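Side-chain contacts in septation protein imp2 (Schizosaccharomyces pombe, PDB 5C1F), which is required for normal septation and takes part in disassembly of the medial ring, binding phospholipids as a membrane anchor of the cytoskeleton: residues A[61-66]-A[77-82]; A[82-87]-A[244-249]; A[86-91]-A[238-243]; A[101-106]-A[223-228]. All blocks are in the same frame, centred on the assembly; numbering follows the deposited sequence. Where two conformers were deposited one is given.

Interaction 1 (A[61-66]-A[77-82]); sequences TTFSSL and VMKAEV
Lys79 reaches off helix 69-155 and lies against both the carbonyl oxygen of Thr61 and the ring of Phe63, two residues of the loop that follows helix 18-59. Its first two torsions are extended, with CG anti to the backbone N (chi1 -153°), and bring CD to the loop; the chain then bends twice, at chi3 and chi4. These bends turn CE and NZ alongside the Thr61 carbonyl instead of letting the side chain run straight past it. The contact with Phe63 is lateral: CD of Lys79 lies 3.5 Å from CE1 of Phe63, near the ring plane, so an aliphatic carbon meets the ring edge and the ammonium does not sit over a face. The ring is placed by a chi1 of -74°, which sets CG of Phe63 anti to its own carbonyl carbon, and the two side chains run antiparallel alongside one another. On the polar side, CE of Lys79 comes within 3.3 Å of Thr61 O, while NZ is hydrogen-bonded to Ser59 O, just before the loop segment. OG1 of Thr61 turns elsewhere, to Leu58 O. Phe63 also packs on Glu36 of the second subunit, so the loop also meets the dimer partner. With an alanine in place of Lys79, the backbone carbonyl of Ser59 would probably lose its ammonium partner and the edge of Phe63 its methylene neighbour. The chemistry is thus divided along one side chain: methylenes serve the aromatic edge and the charged end serves backbone oxygen, which ties the end of helix 18-59 and the loop after it to helix 69-155 of the F-BAR domain.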
loop_
_atom_site.group_PDB
_atom_site.type_symbol
_atom_site.label_atom_id
_atom_site.label_comp_id
_atom_site.label_asym_id
_atom_site.label_seq_id
_atom_site.Cartn_x
_atom_site.Cartn_y
_atom_site.Cartn_z
ATOM N N THR A 61 15.562 7.589 2.125
ATOM C CA THR A 61 16.208 8.392 1.101
ATOM C C THR A 61 16.927 9.566 1.737
ATOM O O THR A 61 16.360 10.284 2.556
ATOM C CB THR A 61 15.203 8.909 0.056
ATOM O OG1 THR A 61 14.597 7.796 -0.614
ATOM C CG2 THR A 61 15.902 9.787 -0.973
ATOM N N THR A 62 18.190 9.736 1.373
ATOM C CA THR A 62 18.967 10.867 1.843
ATOM C C THR A 62 18.975 11.942 0.770
ATOM O O THR A 62 19.274 11.673 -0.393
ATOM C CB THR A 62 20.413 10.462 2.191
ATOM O OG1 THR A 62 21.128 10.146 0.990
ATOM C CG2 THR A 62 20.418 9.255 3.116
ATOM N N PHE A 63 18.614 13.156 1.165
ATOM C CA PHE A 63 18.659 14.300 0.267
ATOM C C PHE A 63 19.944 15.085 0.488
ATOM O O PHE A 63 20.584 14.955 1.532
ATOM C CB PHE A 63 17.447 15.205 0.481
ATOM C CG PHE A 63 16.163 14.646 -0.059
ATOM C CD1 PHE A 63 15.373 13.810 0.712
ATOM C CD2 PHE A 63 15.739 14.970 -1.337
ATOM C CE1 PHE A 63 14.187 13.303 0.215
ATOM C CE2 PHE A 63 14.557 14.466 -1.838
ATOM C CZ PHE A 63 13.778 13.631 -1.060
ATOM N N SER A 64 20.322 15.900 -0.489
ATOM C CA SER A 64 21.497 16.749 -0.342
ATOM C C SER A 64 21.206 17.883 0.639
ATOM O O SER A 64 20.073 18.041 1.101
ATOM C CB SER A 64 21.936 17.313 -1.696
ATOM O OG SER A 64 20.966 18.203 -2.220
ATOM N N SER A 65 22.236 18.663 0.957
ATOM C CA SER A 65 22.106 19.780 1.884
ATOM C C SER A 65 21.893 21.092 1.145
ATOM O O SER A 65 22.217 22.160 1.660
ATOM C CB SER A 65 23.349 19.886 2.767
ATOM O OG SER A 65 23.565 18.686 3.483
ATOM N N LEU A 66 21.350 21.007 -0.065
ATOM C CA LEU A 66 21.235 22.169 -0.939
ATOM C C LEU A 66 20.003 23.016 -0.635
ATOM O O LEU A 66 19.985 24.215 -0.914
ATOM C CB LEU A 66 21.216 21.725 -2.403
ATOM C CG LEU A 66 22.504 21.071 -2.914
ATOM C CD1 LEU A 66 22.304 20.523 -4.313
ATOM C CD2 LEU A 66 23.655 22.065 -2.886
ATOM N N VAL A 77 9.997 16.924 7.159
ATOM C CA VAL A 77 8.722 16.569 7.767
ATOM C C VAL A 77 7.953 15.607 6.867
ATOM O O VAL A 77 7.379 14.622 7.334
ATOM C CB VAL A 77 7.869 17.822 8.051
ATOM C CG1 VAL A 77 6.424 17.445 8.336
ATOM C CG2 VAL A 77 8.460 18.608 9.216
ATOM N N MET A 78 7.967 15.884 5.569
ATOM C CA MET A 78 7.294 15.030 4.598
ATOM C C MET A 78 7.891 13.625 4.590
ATOM O O MET A 78 7.164 12.631 4.540
ATOM C CB MET A 78 7.373 15.654 3.204
ATOM C CG MET A 78 6.530 14.961 2.149
ATOM S SD MET A 78 7.452 13.712 1.249
ATOM C CE MET A 78 8.684 14.732 0.439
ATOM N N LYS A 79 9.216 13.547 4.661
ATOM C CA LYS A 79 9.903 12.260 4.655
ATOM C C LYS A 79 9.661 11.509 5.957
ATOM O O LYS A 79 9.510 10.290 5.961
ATOM C CB LYS A 79 11.400 12.454 4.426
ATOM C CG LYS A 79 12.077 11.260 3.786
ATOM C CD LYS A 79 13.420 11.643 3.177
ATOM C CE LYS A 79 14.346 12.223 4.232
ATOM N NZ LYS A 79 14.628 11.190 5.271
ATOM N N ALA A 80 9.622 12.243 7.061
ATOM C CA ALA A 80 9.314 11.651 8.355
ATOM C C ALA A 80 7.874 11.148 8.406
ATOM O O ALA A 80 7.587 10.143 9.054
ATOM C CB ALA A 80 9.560 12.655 9.470
ATOM N N GLU A 81 6.969 11.842 7.721
ATOM C CA GLU A 81 5.564 11.457 7.763
ATOM C C GLU A 81 5.265 10.320 6.792
ATOM O O GLU A 81 4.352 9.526 7.024
ATOM C CB GLU A 81 4.656 12.660 7.483
ATOM C CG GLU A 81 4.605 13.684 8.622
ATOM C CD GLU A 81 4.095 13.105 9.945
ATOM O OE1 GLU A 81 3.541 11.983 9.953
ATOM O OE2 GLU A 81 4.247 13.780 10.987
ATOM N N VAL A 82 6.037 10.239 5.710
ATOM C CA VAL A 82 5.961 9.086 4.819
ATOM C C VAL A 82 6.465 7.855 5.577
ATOM O O VAL A 82 5.944 6.748 5.409
ATOM C CB VAL A 82 6.773 9.314 3.522
ATOM C CG1 VAL A 82 7.036 8.002 2.796
ATOM C CG2 VAL A 82 6.048 10.296 2.612
#

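Interaction 2 (A[82-87]-A[244-249]); sequences VDNMAK and CERIRK
Helix 82-87, carrying Asn84 and Met85, runs antiparallel to helix 244-249, with axes 10.9 Å apart at closest approach and 171° between their directions. This near-antiparallel packing of two long helices belongs to the elongated helical bundle of the F-BAR domain. At such a spacing, long side chains must bridge the gap, and Met85 does so. With CG anti to its carbonyl carbon (chi1 -73°) and an extended chi2, its terminal methyl is carried to the other helix, where CE lies 4.2 Å from SG of Cys244 and 4.3 Å from CD1 of Ile247. One methyl therefore meets residues from successive turns of the partner helix. All three side chains are buried. Met85 also packs on Met55 of helix 18-59, and Ile247 and Cys244 touch Thr230 and Ser234 of the second subunit, respectively, so this layer continues into the dimer interface. At the margin, Asn84 ND2 stands 4.1 Å from Arg246 NH2, the amide and guanidinium planes being turned 72° apart. Both facing nitrogens are donors, and no hydrogen bond joins them. They are gathered instead by Glu81, whose OE1 accepts from Asn84 ND2 and whose OE2 forms a salt bridge with Arg246 NE. Farther round helix 244-249, Arg248 is turned back onto Glu245 of its own helix and also bonds to Thr230 and Ser234 of the second subunit. In its salt bridge with Glu245, NH2 of Arg248 lies 3.0 Å from OE1 of Glu245, the oxygen lying in the guanidinium plane but being met from above its own carboxylate plane.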
loop_
_atom_site.group_PDB
_atom_site.type_symbol
_atom_site.label_atom_id
_atom_site.label_comp_id
_atom_site.label_asym_id
_atom_site.label_seq_id
_atom_site.Cartn_x
_atom_site.Cartn_y
_atom_site.Cartn_z
ATOM N N VAL A 82 6.037 10.239 5.710
ATOM C CA VAL A 82 5.961 9.086 4.819
ATOM C C VAL A 82 6.465 7.855 5.577
ATOM O O VAL A 82 5.944 6.748 5.409
ATOM C CB VAL A 82 6.773 9.314 3.522
ATOM C CG1 VAL A 82 7.036 8.002 2.796
ATOM C CG2 VAL A 82 6.048 10.296 2.612
ATOM N N ASP A 83 7.462 8.065 6.435
ATOM C CA ASP A 83 7.978 7.004 7.293
ATOM C C ASP A 83 6.918 6.568 8.301
ATOM O O ASP A 83 6.760 5.376 8.567
ATOM C CB ASP A 83 9.245 7.466 8.018
ATOM C CG ASP A 83 10.037 6.312 8.612
ATOM O OD1 ASP A 83 9.841 5.157 8.178
ATOM O OD2 ASP A 83 10.867 6.566 9.510
ATOM N N ASN A 84 6.187 7.532 8.856
ATOM C CA ASN A 84 5.104 7.219 9.786
ATOM C C ASN A 84 4.001 6.419 9.104
ATOM O O ASN A 84 3.375 5.553 9.710
ATOM C CB ASN A 84 4.524 8.494 10.396
ATOM C CG ASN A 84 5.391 9.054 11.500
ATOM O OD1 ASN A 84 6.139 8.318 12.149
ATOM N ND2 ASN A 84 5.297 10.361 11.724
ATOM N N MET A 85 3.771 6.714 7.832
ATOM C CA MET A 85 2.794 5.965 7.064
ATOM C C MET A 85 3.286 4.536 6.833
ATOM O O MET A 85 2.507 3.588 6.905
ATOM C CB MET A 85 2.501 6.671 5.741
ATOM C CG MET A 85 1.660 7.933 5.910
ATOM S SD MET A 85 1.200 8.714 4.350
ATOM C CE MET A 85 2.177 10.209 4.416
ATOM N N ALA A 86 4.583 4.387 6.581
ATOM C CA ALA A 86 5.192 3.068 6.425
ATOM C C ALA A 86 5.038 2.227 7.692
ATOM O O ALA A 86 4.623 1.072 7.628
ATOM C CB ALA A 86 6.667 3.200 6.057
ATOM N N LYS A 87 5.380 2.817 8.837
ATOM C CA LYS A 87 5.266 2.146 10.132
ATOM C C LYS A 87 3.847 1.660 10.390
ATOM O O LYS A 87 3.636 0.555 10.895
ATOM C CB LYS A 87 5.685 3.080 11.269
ATOM C CG LYS A 87 7.092 3.625 11.170
ATOM C CD LYS A 87 7.314 4.712 12.215
ATOM C CE LYS A 87 8.637 5.430 12.012
ATOM N NZ LYS A 87 8.821 6.536 12.993
ATOM N N CYS A 244 -0.798 13.031 6.525
ATOM C CA CYS A 244 -0.913 14.007 5.448
ATOM C C CYS A 244 -1.280 15.376 5.991
ATOM O O CYS A 244 -0.768 16.391 5.528
ATOM C CB CYS A 244 -1.957 13.566 4.425
ATOM S SG CYS A 244 -1.449 12.149 3.449
ATOM N N GLU A 245 -2.173 15.388 6.976
ATOM C CA GLU A 245 -2.640 16.633 7.562
ATOM C C GLU A 245 -1.490 17.345 8.262
ATOM O O GLU A 245 -1.385 18.570 8.211
ATOM C CB GLU A 245 -3.785 16.373 8.540
ATOM C CG GLU A 245 -4.631 17.603 8.826
ATOM C CD GLU A 245 -5.441 18.047 7.621
ATOM O OE1 GLU A 245 -6.257 17.241 7.120
ATOM O OE2 GLU A 245 -5.261 19.199 7.172
ATOM N N ARG A 246 -0.615 16.574 8.901
ATOM C CA ARG A 246 0.538 17.156 9.579
ATOM C C ARG A 246 1.524 17.760 8.573
ATOM O O ARG A 246 2.149 18.784 8.852
ATOM C CB ARG A 246 1.228 16.113 10.465
ATOM C CG ARG A 246 0.401 15.718 11.690
ATOM C CD ARG A 246 1.191 14.891 12.709
ATOM N NE ARG A 246 1.586 13.582 12.195
ATOM C CZ ARG A 246 0.842 12.483 12.280
ATOM N NH1 ARG A 246 -0.353 12.529 12.856
ATOM N NH2 ARG A 246 1.291 11.337 11.783
ATOM N N ILE A 247 1.647 17.143 7.399
ATOM C CA ILE A 247 2.486 17.704 6.342
ATOM C C ILE A 247 1.924 19.053 5.899
ATOM O O ILE A 247 2.658 20.035 5.787
ATOM C CB ILE A 247 2.593 16.766 5.120
ATOM C CG1 ILE A 247 3.254 15.445 5.514
ATOM C CG2 ILE A 247 3.383 17.435 4.008
ATOM C CD1 ILE A 247 3.247 14.391 4.421
ATOM N N ARG A 248 0.613 19.098 5.677
ATOM C CA ARG A 248 -0.056 20.328 5.264
ATOM C C ARG A 248 0.060 21.432 6.309
ATOM O O ARG A 248 0.227 22.595 5.960
ATOM C CB ARG A 248 -1.531 20.061 4.959
ATOM C CG ARG A 248 -1.747 19.206 3.730
ATOM C CD ARG A 248 -3.192 19.250 3.271
ATOM N NE ARG A 248 -4.049 18.359 4.042
ATOM C CZ ARG A 248 -4.263 17.084 3.733
ATOM N NH1 ARG A 248 -3.675 16.551 2.669
ATOM N NH2 ARG A 248 -5.065 16.341 4.484
ATOM N N LYS A 249 -0.027 21.068 7.587
ATOM C CA LYS A 249 0.082 22.055 8.661
ATOM C C LYS A 249 1.474 22.663 8.674
ATOM O O LYS A 249 1.635 23.858 8.901
ATOM C CB LYS A 249 -0.235 21.432 10.022
ATOM C CG LYS A 249 -1.687 21.037 10.186
ATOM C CD LYS A 249 -2.612 22.214 9.930
ATOM C CE LYS A 249 -4.071 21.789 9.992
ATOM N NZ LYS A 249 -4.990 22.927 9.713
#

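Interaction 3 (A[86-91]-A[238-243]); sequences AKSHLQ and FNDDQA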
loop_
_atom_site.group_PDB
_atom_site.type_symbol
_atom_site.label_atom_id
_atom_site.label_comp_id
_atom_site.label_asym_id
_atom_site.label_seq_id
_atom_site.Cartn_x
_atom_site.Cartn_y
_atom_site.Cartn_z
ATOM N N ALA A 86 4.583 4.387 6.581
ATOM C CA ALA A 86 5.192 3.068 6.425
ATOM C C ALA A 86 5.038 2.227 7.692
ATOM O O ALA A 86 4.623 1.072 7.628
ATOM C CB ALA A 86 6.667 3.200 6.057
ATOM N N LYS A 87 5.380 2.817 8.837
ATOM C CA LYS A 87 5.266 2.146 10.132
ATOM C C LYS A 87 3.847 1.660 10.390
ATOM O O LYS A 87 3.636 0.555 10.895
ATOM C CB LYS A 87 5.685 3.080 11.269
ATOM C CG LYS A 87 7.092 3.625 11.170
ATOM C CD LYS A 87 7.314 4.712 12.215
ATOM C CE LYS A 87 8.637 5.430 12.012
ATOM N NZ LYS A 87 8.821 6.536 12.993
ATOM N N SER A 88 2.879 2.507 10.056
ATOM C CA SER A 88 1.475 2.176 10.231
ATOM C C SER A 88 1.100 0.995 9.344
ATOM O O SER A 88 0.533 0.011 9.816
ATOM C CB SER A 88 0.592 3.387 9.919
ATOM O OG SER A 88 -0.784 3.043 9.928
ATOM N N HIS A 89 1.432 1.094 8.060
ATOM C CA HIS A 89 1.128 0.023 7.118
ATOM C C HIS A 89 1.805 -1.294 7.511
ATOM O O HIS A 89 1.245 -2.365 7.285
ATOM C CB HIS A 89 1.527 0.432 5.698
ATOM C CG HIS A 89 0.548 1.354 5.042
ATOM N ND1 HIS A 89 -0.639 0.910 4.496
ATOM C CD2 HIS A 89 0.569 2.694 4.849
ATOM C CE1 HIS A 89 -1.301 1.935 3.994
ATOM N NE2 HIS A 89 -0.592 3.031 4.197
ATOM N N LEU A 90 2.989 -1.222 8.113
ATOM C CA LEU A 90 3.663 -2.433 8.583
ATOM C C LEU A 90 2.890 -3.058 9.739
ATOM O O LEU A 90 2.708 -4.278 9.786
ATOM C CB LEU A 90 5.102 -2.139 9.012
ATOM C CG LEU A 90 5.927 -3.373 9.397
ATOM C CD1 LEU A 90 6.019 -4.348 8.230
ATOM C CD2 LEU A 90 7.316 -2.983 9.876
ATOM N N GLN A 91 2.439 -2.214 10.663
ATOM C CA GLN A 91 1.611 -2.655 11.781
ATOM C C GLN A 91 0.290 -3.247 11.276
ATOM O O GLN A 91 -0.172 -4.271 11.776
ATOM C CB GLN A 91 1.351 -1.484 12.740
ATOM C CG GLN A 91 0.325 -1.752 13.841
ATOM C CD GLN A 91 0.851 -2.648 14.949
ATOM O OE1 GLN A 91 1.152 -3.821 14.729
ATOM N NE2 GLN A 91 0.958 -2.097 16.154
ATOM N N PHE A 238 -7.251 6.361 8.360
ATOM C CA PHE A 238 -7.189 7.406 9.376
ATOM C C PHE A 238 -5.740 7.815 9.653
ATOM O O PHE A 238 -5.399 8.998 9.605
ATOM C CB PHE A 238 -7.872 6.927 10.662
ATOM C CG PHE A 238 -7.830 7.928 11.784
ATOM C CD1 PHE A 238 -8.760 8.950 11.850
ATOM C CD2 PHE A 238 -6.866 7.838 12.782
ATOM C CE1 PHE A 238 -8.729 9.872 12.887
ATOM C CE2 PHE A 238 -6.830 8.759 13.820
ATOM C CZ PHE A 238 -7.762 9.775 13.873
ATOM N N ASN A 239 -4.890 6.828 9.926
ATOM C CA ASN A 239 -3.480 7.083 10.222
ATOM C C ASN A 239 -2.768 7.859 9.114
ATOM O O ASN A 239 -2.105 8.863 9.382
ATOM C CB ASN A 239 -2.742 5.769 10.478
ATOM C CG ASN A 239 -3.152 5.112 11.782
ATOM O OD1 ASN A 239 -3.804 5.731 12.628
ATOM N ND2 ASN A 239 -2.761 3.854 11.958
ATOM N N ASP A 240 -2.903 7.392 7.876
ATOM C CA ASP A 240 -2.253 8.044 6.744
ATOM C C ASP A 240 -2.797 9.451 6.523
ATOM O O ASP A 240 -2.043 10.370 6.203
ATOM C CB ASP A 240 -2.421 7.214 5.473
ATOM C CG ASP A 240 -1.486 6.024 5.426
ATOM O OD1 ASP A 240 -0.890 5.690 6.471
ATOM O OD2 ASP A 240 -1.352 5.419 4.341
ATOM N N ASP A 241 -4.103 9.619 6.697
ATOM C CA ASP A 241 -4.710 10.931 6.520
ATOM C C ASP A 241 -4.230 11.912 7.587
ATOM O O ASP A 241 -4.056 13.101 7.308
ATOM C CB ASP A 241 -6.236 10.841 6.546
ATOM C CG ASP A 241 -6.892 12.187 6.329
ATOM O OD1 ASP A 241 -6.533 12.861 5.341
ATOM O OD2 ASP A 241 -7.739 12.584 7.155
ATOM N N GLN A 242 -4.016 11.415 8.805
ATOM C CA GLN A 242 -3.493 12.258 9.878
ATOM C C GLN A 242 -2.065 12.686 9.567
ATOM O O GLN A 242 -1.675 13.818 9.856
ATOM C CB GLN A 242 -3.543 11.536 11.229
ATOM C CG GLN A 242 -4.940 11.359 11.801
ATOM C CD GLN A 242 -5.641 12.679 12.068
ATOM O OE1 GLN A 242 -5.279 13.412 12.988
ATOM N NE2 GLN A 242 -6.651 12.986 11.262
ATOM N N ALA A 243 -1.292 11.783 8.970
ATOM C CA ALA A 243 0.081 12.093 8.585
ATOM C C ALA A 243 0.114 13.154 7.487
ATOM O O ALA A 243 0.947 14.064 7.514
ATOM C CB ALA A 243 0.804 10.832 8.130
HETATM O O HOH W 1 -1.563 3.265 7.323
#
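Two direct hydrogen bonds, His89 to Asp240 and Asn239 to Ser88, join helix 86-91 to helix 238-243. The first is a His-carboxylate bond: NE2 of His89 donates to OD2 of Asp240 at 2.5 Å, with an N-H...O angle of 149°. That separation is short, and its exact value is doubtful at this resolution. The oxygen is met on its syn side, somewhat out of the carboxylate plane, and the ring and carboxylate planes are 61° apart. The second bond is straighter: ND2 of Asn239 donates to OG of Ser88 at 2.9 Å, the hydroxyl lying close to the amide plane. Ser88 can receive it because its OG stands anti to the backbone N (chi1 173°), held out from the helix towards its partner. A water completes the polar network. It donates to OD1 of Asp240 at 2.7 Å and is hydrogen-bonded to OG of Ser88 at 2.7 Å, so each oxygen of the carboxylate has its own partner. The same water sits over one face of the His89 ring, 3.2 Å above its centre. Since ND1 of His89 is hydrogen-bonded to Glu48, both ring nitrogens face carboxylates, which would probably favour a protonated imidazole. A leucine in place of Asp240 would probably deprive the buried NE2 of its acceptor and the water of one of its anchors. Packing sets the contact among its neighbours: His89 lies against Ala52 and edge-to-face with Tyr51 of helix 18-59, whereas Asp240 touches Cys237 of the second subunit, so the bonds span antiparallel helices 69-155 and 162-252, between a third helix and the dimer partner.

Interaction 4 (A[101-106]-A[223-228]); sequences ENAFTR and KSVMWT
A buried, wholly apolar contact joins helix 69-155 to helix 162-252 close to the centre of the chain, where Val225 fits against Ala103 and Phe104. The CA atoms of Ala103 and Val225 are 7.4 Å apart, near enough for short side chains to meet. Val225 divides its two methyl branches between neighbouring residues: CG1 comes to 3.6 Å from both CE2 and CZ of Phe104, while CG2 lies 4.1 Å from CB of Ala103. Its CG1 stands anti to the backbone N (chi1 178°), and this puts one branch on each partner. The ring of Phe104 is met obliquely at its far end, and the same side chain touches Leu37 and Arg38 of helix 18-59 and Leu222 on the turn before Val225. It is therefore held between helices 18-59 and 162-252, and Ala103 packs on Phe221 besides. No hydrogen bond crosses between the segments, which agrees with a join made by close van der Waals fit. On the next residue round, Met226 reaches Tyr41 of this chain and Leu251 of the second subunit, so the layer continues to the dimer partner. This apolar side-chain packing between antiparallel long helices is consistent with the elongated helical bundle of the F-BAR domain.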
loop_
_atom_site.group_PDB
_atom_site.type_symbol
_atom_site.label_atom_id
_atom_site.label_comp_id
_atom_site.label_asym_id
_atom_site.label_seq_id
_atom_site.Cartn_x
_atom_site.Cartn_y
_atom_site.Cartn_z
ATOM N N GLU A 101 -5.970 -13.315 8.716
ATOM C CA GLU A 101 -5.487 -14.569 8.138
ATOM C C GLU A 101 -5.412 -15.713 9.148
ATOM O O GLU A 101 -5.992 -16.778 8.933
ATOM C CB GLU A 101 -4.108 -14.374 7.510
ATOM C CG GLU A 101 -3.431 -15.680 7.106
ATOM C CD GLU A 101 -1.988 -15.482 6.676
ATOM O OE1 GLU A 101 -1.528 -14.321 6.630
ATOM O OE2 GLU A 101 -1.312 -16.490 6.385
ATOM N N ASN A 102 -4.700 -15.492 10.249
ATOM C CA ASN A 102 -4.506 -16.538 11.249
ATOM C C ASN A 102 -5.793 -16.925 11.970
ATOM O O ASN A 102 -5.862 -17.981 12.595
ATOM C CB ASN A 102 -3.452 -16.111 12.272
ATOM C CG ASN A 102 -2.050 -16.099 11.691
ATOM O OD1 ASN A 102 -1.788 -16.721 10.659
ATOM N ND2 ASN A 102 -1.140 -15.391 12.352
ATOM N N ALA A 103 -6.808 -16.070 11.886
ATOM C CA ALA A 103 -8.105 -16.378 12.476
ATOM C C ALA A 103 -8.731 -17.570 11.762
ATOM O O ALA A 103 -9.351 -18.426 12.392
ATOM C CB ALA A 103 -9.029 -15.169 12.419
ATOM N N PHE A 104 -8.560 -17.621 10.442
ATOM C CA PHE A 104 -9.013 -18.762 9.653
ATOM C C PHE A 104 -8.206 -20.004 9.998
ATOM O O PHE A 104 -8.740 -21.113 10.026
ATOM C CB PHE A 104 -8.900 -18.475 8.153
ATOM C CG PHE A 104 -9.749 -17.331 7.691
ATOM C CD1 PHE A 104 -11.097 -17.512 7.432
ATOM C CD2 PHE A 104 -9.200 -16.071 7.514
ATOM C CE1 PHE A 104 -11.883 -16.458 7.008
ATOM C CE2 PHE A 104 -9.979 -15.015 7.091
ATOM C CZ PHE A 104 -11.324 -15.208 6.836
ATOM N N THR A 105 -6.915 -19.809 10.253
ATOM C CA THR A 105 -6.021 -20.907 10.608
ATOM C C THR A 105 -6.427 -21.524 11.941
ATOM O O THR A 105 -6.488 -22.747 12.075
ATOM C CB THR A 105 -4.555 -20.443 10.689
ATOM O OG1 THR A 105 -4.139 -19.935 9.415
ATOM C CG2 THR A 105 -3.649 -21.600 11.088
ATOM N N ARG A 106 -6.713 -20.666 12.918
ATOM C CA ARG A 106 -7.138 -21.110 14.240
ATOM C C ARG A 106 -8.517 -21.765 14.178
ATOM O O ARG A 106 -8.825 -22.655 14.967
ATOM C CB ARG A 106 -7.143 -19.936 15.230
ATOM C CG ARG A 106 -5.753 -19.359 15.511
ATOM C CD ARG A 106 -5.765 -18.282 16.599
ATOM N NE ARG A 106 -6.541 -17.101 16.220
ATOM C CZ ARG A 106 -6.022 -15.984 15.716
ATOM N NH1 ARG A 106 -6.815 -14.969 15.407
ATOM N NH2 ARG A 106 -4.713 -15.877 15.523
ATOM N N LYS A 223 -18.330 -13.378 9.339
ATOM C CA LYS A 223 -18.745 -11.976 9.343
ATOM C C LYS A 223 -17.805 -11.099 10.175
ATOM O O LYS A 223 -17.405 -10.019 9.739
ATOM C CB LYS A 223 -20.176 -11.840 9.873
ATOM C CG LYS A 223 -21.256 -12.294 8.900
ATOM C CD LYS A 223 -22.644 -12.114 9.507
ATOM C CE LYS A 223 -22.873 -10.675 9.943
ATOM N NZ LYS A 223 -24.159 -10.506 10.679
ATOM N N SER A 224 -17.454 -11.566 11.371
ATOM C CA SER A 224 -16.617 -10.787 12.282
ATOM C C SER A 224 -15.211 -10.575 11.725
ATOM O O SER A 224 -14.633 -9.502 11.885
ATOM C CB SER A 224 -16.532 -11.467 13.654
ATOM O OG SER A 224 -15.842 -12.702 13.573
ATOM N N VAL A 225 -14.664 -11.597 11.068
ATOM C CA VAL A 225 -13.324 -11.500 10.498
ATOM C C VAL A 225 -13.292 -10.511 9.338
ATOM O O VAL A 225 -12.376 -9.696 9.237
ATOM C CB VAL A 225 -12.807 -12.868 10.013
ATOM C CG1 VAL A 225 -11.438 -12.718 9.374
ATOM C CG2 VAL A 225 -12.734 -13.836 11.174
ATOM N N MET A 226 -14.295 -10.582 8.466
ATOM C CA MET A 226 -14.419 -9.611 7.387
ATOM C C MET A 226 -14.645 -8.221 7.967
ATOM O O MET A 226 -14.152 -7.230 7.433
ATOM C CB MET A 226 -15.554 -9.986 6.433
ATOM C CG MET A 226 -15.184 -11.084 5.451
ATOM S SD MET A 226 -16.416 -11.346 4.155
ATOM C CE MET A 226 -17.844 -11.853 5.118
ATOM N N TRP A 227 -15.386 -8.156 9.068
ATOM C CA TRP A 227 -15.599 -6.893 9.755
ATOM C C TRP A 227 -14.267 -6.358 10.271
ATOM O O TRP A 227 -13.941 -5.189 10.070
ATOM C CB TRP A 227 -16.593 -7.057 10.903
ATOM C CG TRP A 227 -16.993 -5.762 11.540
ATOM C CD1 TRP A 227 -16.329 -5.096 12.527
ATOM C CD2 TRP A 227 -18.155 -4.977 11.236
ATOM N NE1 TRP A 227 -17.002 -3.945 12.857
ATOM C CE2 TRP A 227 -18.126 -3.847 12.080
ATOM C CE3 TRP A 227 -19.214 -5.118 10.334
ATOM C CZ2 TRP A 227 -19.116 -2.866 12.048
ATOM C CZ3 TRP A 227 -20.196 -4.143 10.304
ATOM C CH2 TRP A 227 -20.140 -3.032 11.155
ATOM N N THR A 228 -13.497 -7.226 10.921
ATOM C CA THR A 228 -12.181 -6.861 11.438
ATOM C C THR A 228 -11.285 -6.343 10.316
ATOM O O THR A 228 -10.563 -5.358 10.491
ATOM C CB THR A 228 -11.502 -8.057 12.149
ATOM O OG1 THR A 228 -12.235 -8.379 13.338
ATOM C CG2 THR A 228 -10.064 -7.725 12.534
#

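All four contacts use helix 69-155, and interactions 2, 3 and 4 pair it with the antiparallel helix 162-252, while interaction 1 pairs it with the loop before it. Interactions 1 and 2 are in series and share Val82; their centres lie 12 Å apart. Interactions 2 and 3 share Ala86 and Lys87, with centres 8 Å apart. Interaction 4 is nested inside the chain closed by interaction 3, about 22 Å away between centres and about 38 Å from interaction 1. They thus mark one length of the F-BAR bundle from its loop end toward the chain's centre, each touching the second subunit, so along this length the helices of one chain pack beside the second subunit.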